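Local atomic coordinates of dihydrodipicolinate reductase N-terminus domain-containing protein (Mycobacterium smegmatis, PDB entry 6IAQ), a protein that probably catalyses the NADP-dependent reductive amination of ketones to amines as a native amine dehydrogenase, with a Rossmann-type domain that holds the cofactor. Residues Asn83-Ala89 against Ser107-Leu111. Sequence-based numbering, arbitrary orientation.
Sequences NSYLTDA and SEEML. With NAP (NADP nicotinamide-adenine-dinucleotide phosphate), chain F; EDO (1,2-ethanediol), chain E.
The backbone amide of Glu109 is held by Ser84 O, while the side chain of each residue turns to a different partner. The amide N of Glu109 donates to Ser84 O at 3.1 Å, with an N-H...O angle of 162°. The side chain of Glu109, carried by CG anti to the backbone N (chi1 -168°) and extended beyond, reaches the first turn of helix 86-98, where Tyr85 is the N-cap residue. There OE1 accepts from Leu86 N at 2.9 Å, the donor standing 47° out of the carboxylate plane, and from a water that also binds Thr87 N. The carboxylate thus satisfies two amides at the helix start, one directly and one through water, where the helix dipole would be expected to favour negative charge. OE2 is held separately by Thr116 and Ser117. Leu86, bonded through its N to this carboxylate, also lays its CD1 against Met110 SD at 3.6 Å.

The side chain of Ser84 faces the cofactor. OG donates to Glu108 OE1 at 2.6 Å, meeting it on the syn side and out of the carboxylate plane, and accepts from the ribose hydroxyl O3D of NADP at 2.7 Å. Glu108, bent at its second torsion, uses OE2 for the neighbouring hydroxyl O2D at 2.8 Å, so both segments grip the nicotinamide ribose. Ser107 OG donates to Asn83 O at 2.7 Å from above the carbonyl plane.

The two segments follow the adjacent parallel strands 77-80 and 102-105, whose C-terminal ends form the cofactor-binding edge of the Rossmann fold; helix 118-130 packs against Leu86, while helix 203-215 touches Tyr85, Glu108 and Glu109.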
loop_
_atom_site.group_PDB
_atom_site.type_symbol
_atom_site.label_atom_id
_atom_site.label_comp_id
_atom_site.label_asym_id
_atom_site.label_seq_id
_atom_site.Cartn_x
_atom_site.Cartn_y
_atom_site.Cartn_z
ATOM N N ASN A 83 3.360 -20.427 -17.575
ATOM C CA ASN A 83 2.018 -20.211 -18.178
ATOM C C ASN A 83 1.102 -19.463 -17.192
ATOM O O ASN A 83 1.574 -19.115 -16.076
ATOM C CB ASN A 83 1.417 -21.528 -18.663
ATOM C CG ASN A 83 1.425 -22.587 -17.581
ATOM O OD1 ASN A 83 1.320 -22.252 -16.397
ATOM N ND2 ASN A 83 1.581 -23.851 -17.987
ATOM N N SER A 84 -0.166 -19.241 -17.575
ATOM C CA SER A 84 -1.072 -18.247 -16.945
ATOM C C SER A 84 -2.255 -18.929 -16.253
ATOM O O SER A 84 -2.608 -18.517 -15.141
ATOM C CB SER A 84 -1.565 -17.267 -17.988
ATOM O OG SER A 84 -0.489 -16.487 -18.497
ATOM N N TYR A 85 -2.896 -19.889 -16.918
ATOM C CA TYR A 85 -4.230 -20.426 -16.537
ATOM C C TYR A 85 -4.036 -21.779 -15.839
ATOM O O TYR A 85 -3.190 -22.557 -16.271
ATOM C CB TYR A 85 -5.129 -20.455 -17.773
ATOM C CG TYR A 85 -5.139 -19.158 -18.540
ATOM C CD1 TYR A 85 -5.602 -17.990 -17.951
ATOM C CD2 TYR A 85 -4.599 -19.065 -19.807
ATOM C CE1 TYR A 85 -5.595 -16.780 -18.629
ATOM C CE2 TYR A 85 -4.568 -17.860 -20.500
ATOM C CZ TYR A 85 -5.075 -16.714 -19.907
ATOM O OH TYR A 85 -5.034 -15.531 -20.578
ATOM N N LEU A 86 -4.774 -22.014 -14.752
ATOM C CA LEU A 86 -4.654 -23.226 -13.888
ATOM C C LEU A 86 -4.832 -24.506 -14.733
ATOM O O LEU A 86 -4.204 -25.555 -14.409
ATOM C CB LEU A 86 -5.673 -23.156 -12.751
ATOM C CG LEU A 86 -5.239 -23.779 -11.425
ATOM C CD1 LEU A 86 -3.785 -23.499 -11.089
ATOM C CD2 LEU A 86 -6.137 -23.347 -10.286
ATOM N N THR A 87 -5.656 -24.419 -15.769
ATOM C CA THR A 87 -5.916 -25.491 -16.760
ATOM C C THR A 87 -4.569 -25.970 -17.328
ATOM O O THR A 87 -4.413 -27.165 -17.502
ATOM C CB THR A 87 -6.939 -24.957 -17.775
ATOM O OG1 THR A 87 -7.764 -26.054 -18.124
ATOM C CG2 THR A 87 -6.340 -24.313 -19.005
ATOM N N ASP A 88 -3.611 -25.068 -17.543
ATOM C CA ASP A 88 -2.232 -25.385 -17.964
ATOM C C ASP A 88 -1.345 -25.568 -16.728
ATOM O O ASP A 88 -0.623 -26.586 -16.653
ATOM C CB ASP A 88 -1.702 -24.305 -18.916
ATOM C CG ASP A 88 -2.615 -24.076 -20.100
ATOM O OD1 ASP A 88 -3.095 -25.081 -20.652
ATOM O OD2 ASP A 88 -2.882 -22.889 -20.435
ATOM N N ALA A 89 -1.402 -24.629 -15.775
ATOM C CA ALA A 89 -0.417 -24.490 -14.674
ATOM C C ALA A 89 -0.533 -25.676 -13.697
ATOM O O ALA A 89 0.438 -25.968 -12.986
ATOM C CB ALA A 89 -0.644 -23.172 -13.961
ATOM N N SER A 107 1.756 -17.316 -12.701
ATOM C CA SER A 107 0.441 -17.656 -13.295
ATOM C C SER A 107 -0.619 -16.633 -12.841
ATOM O O SER A 107 -0.910 -16.590 -11.653
ATOM C CB SER A 107 0.026 -19.077 -12.993
ATOM O OG SER A 107 0.894 -19.993 -13.655
ATOM N N GLU A 108 -1.203 -15.871 -13.774
ATOM C CA GLU A 108 -2.112 -14.741 -13.452
ATOM C C GLU A 108 -3.352 -15.295 -12.742
ATOM O O GLU A 108 -3.857 -14.651 -11.821
ATOM C CB GLU A 108 -2.468 -13.922 -14.705
ATOM C CG GLU A 108 -1.295 -13.106 -15.236
ATOM C CD GLU A 108 -0.418 -13.779 -16.268
ATOM O OE1 GLU A 108 -0.440 -15.040 -16.329
ATOM O OE2 GLU A 108 0.315 -13.048 -16.985
ATOM N N GLU A 109 -3.854 -16.456 -13.164
ATOM C CA GLU A 109 -5.065 -17.042 -12.541
ATOM C C GLU A 109 -4.747 -17.471 -11.101
ATOM O O GLU A 109 -5.645 -17.378 -10.240
ATOM C CB GLU A 109 -5.651 -18.166 -13.400
ATOM C CG GLU A 109 -7.026 -18.544 -12.927
ATOM C CD GLU A 109 -7.667 -19.737 -13.612
ATOM O OE1 GLU A 109 -7.079 -20.256 -14.590
ATOM O OE2 GLU A 109 -8.751 -20.138 -13.153
ATOM N N MET A 110 -3.499 -17.851 -10.806
ATOM C CA MET A 110 -3.123 -18.313 -9.446
ATOM C C MET A 110 -3.123 -17.120 -8.470
ATOM O O MET A 110 -3.006 -17.357 -7.270
ATOM C CB MET A 110 -1.751 -18.991 -9.443
ATOM C CG MET A 110 -1.812 -20.490 -9.722
ATOM S SD MET A 110 -2.687 -21.391 -8.390
ATOM C CE MET A 110 -1.512 -21.244 -7.054
ATOM N N LEU A 111 -3.246 -15.873 -8.945
ATOM C CA LEU A 111 -3.321 -14.696 -8.028
ATOM C C LEU A 111 -4.438 -14.949 -7.013
ATOM O O LEU A 111 -4.217 -14.688 -5.780
ATOM C CB LEU A 111 -3.588 -13.421 -8.836
ATOM C CG LEU A 111 -3.664 -12.139 -8.004
ATOM C CD1 LEU A 111 -2.293 -11.737 -7.507
ATOM C CD2 LEU A 111 -4.320 -11.034 -8.831
HETATM P PA NAP F . 8.124 -16.842 -22.163
HETATM O O1A NAP F . 9.302 -16.026 -22.418
HETATM O O2A NAP F . 7.268 -17.495 -23.289
HETATM O O5B NAP F . 8.604 -18.014 -21.131
HETATM C C5B NAP F . 7.824 -19.189 -20.872
HETATM C C4B NAP F . 8.781 -20.320 -20.520
HETATM O O4B NAP F . 8.075 -21.509 -20.175
HETATM C C3B NAP F . 9.767 -20.718 -21.651
HETATM O O3B NAP F . 11.069 -20.698 -21.018
HETATM C C2B NAP F . 9.424 -22.152 -22.043
HETATM O O2B NAP F . 10.579 -22.982 -22.300
HETATM C C1B NAP F . 8.858 -22.613 -20.735
HETATM N N9A NAP F . 7.956 -23.763 -20.755
HETATM C C8A NAP F . 6.788 -23.926 -21.408
HETATM N N7A NAP F . 6.267 -25.106 -21.052
HETATM C C5A NAP F . 7.074 -25.643 -20.107
HETATM C C6A NAP F . 7.121 -26.864 -19.263
HETATM N N6A NAP F . 6.172 -27.787 -19.346
HETATM N N1A NAP F . 8.145 -27.024 -18.428
HETATM C C2A NAP F . 9.138 -26.122 -18.284
HETATM N N3A NAP F . 9.183 -24.978 -19.004
HETATM C C4A NAP F . 8.194 -24.756 -19.917
HETATM O O3 NAP F . 7.007 -16.030 -21.271
HETATM P PN NAP F . 7.347 -14.993 -20.022
HETATM O O1N NAP F . 7.287 -13.554 -20.432
HETATM O O2N NAP F . 8.551 -15.446 -19.275
HETATM O O5D NAP F . 5.990 -15.381 -19.270
HETATM C C5D NAP F . 5.711 -16.634 -18.633
HETATM C C4D NAP F . 4.368 -16.700 -17.962
HETATM O O4D NAP F . 4.375 -15.738 -16.856
HETATM C C3D NAP F . 3.255 -16.376 -18.919
HETATM O O3D NAP F . 2.131 -17.221 -18.755
HETATM C C2D NAP F . 2.895 -14.933 -18.542
HETATM O O2D NAP F . 1.539 -14.657 -18.919
HETATM C C1D NAP F . 3.210 -14.933 -17.018
HETATM N N1N NAP F . 3.485 -13.576 -16.513
HETATM C C2N NAP F . 2.821 -13.173 -15.446
HETATM C C3N NAP F . 3.006 -11.880 -14.977
HETATM C C7N NAP F . 2.306 -11.392 -13.728
HETATM O O7N NAP F . 2.410 -10.190 -13.489
HETATM N N7N NAP F . 1.648 -12.236 -12.913
HETATM C C4N NAP F . 3.902 -11.040 -15.637
HETATM C C5N NAP F . 4.594 -11.489 -16.758
HETATM C C6N NAP F . 4.355 -12.779 -17.160
HETATM P P2B NAP F . 11.594 -22.690 -23.498
HETATM O O1X NAP F . 12.339 -21.423 -23.190
HETATM O O2X NAP F . 12.634 -23.804 -23.390
HETATM O O3X NAP F . 10.605 -22.721 -24.667
HETATM C C1 EDO E . 0.814 -9.293 -17.264
HETATM O O1 EDO E . 0.237 -10.336 -16.532
HETATM C C2 EDO E . 0.894 -8.063 -16.430
HETATM O O2 EDO E . 2.091 -8.019 -15.657
HETATM O O HOH W 1 -7.809 -22.139 -16.185
#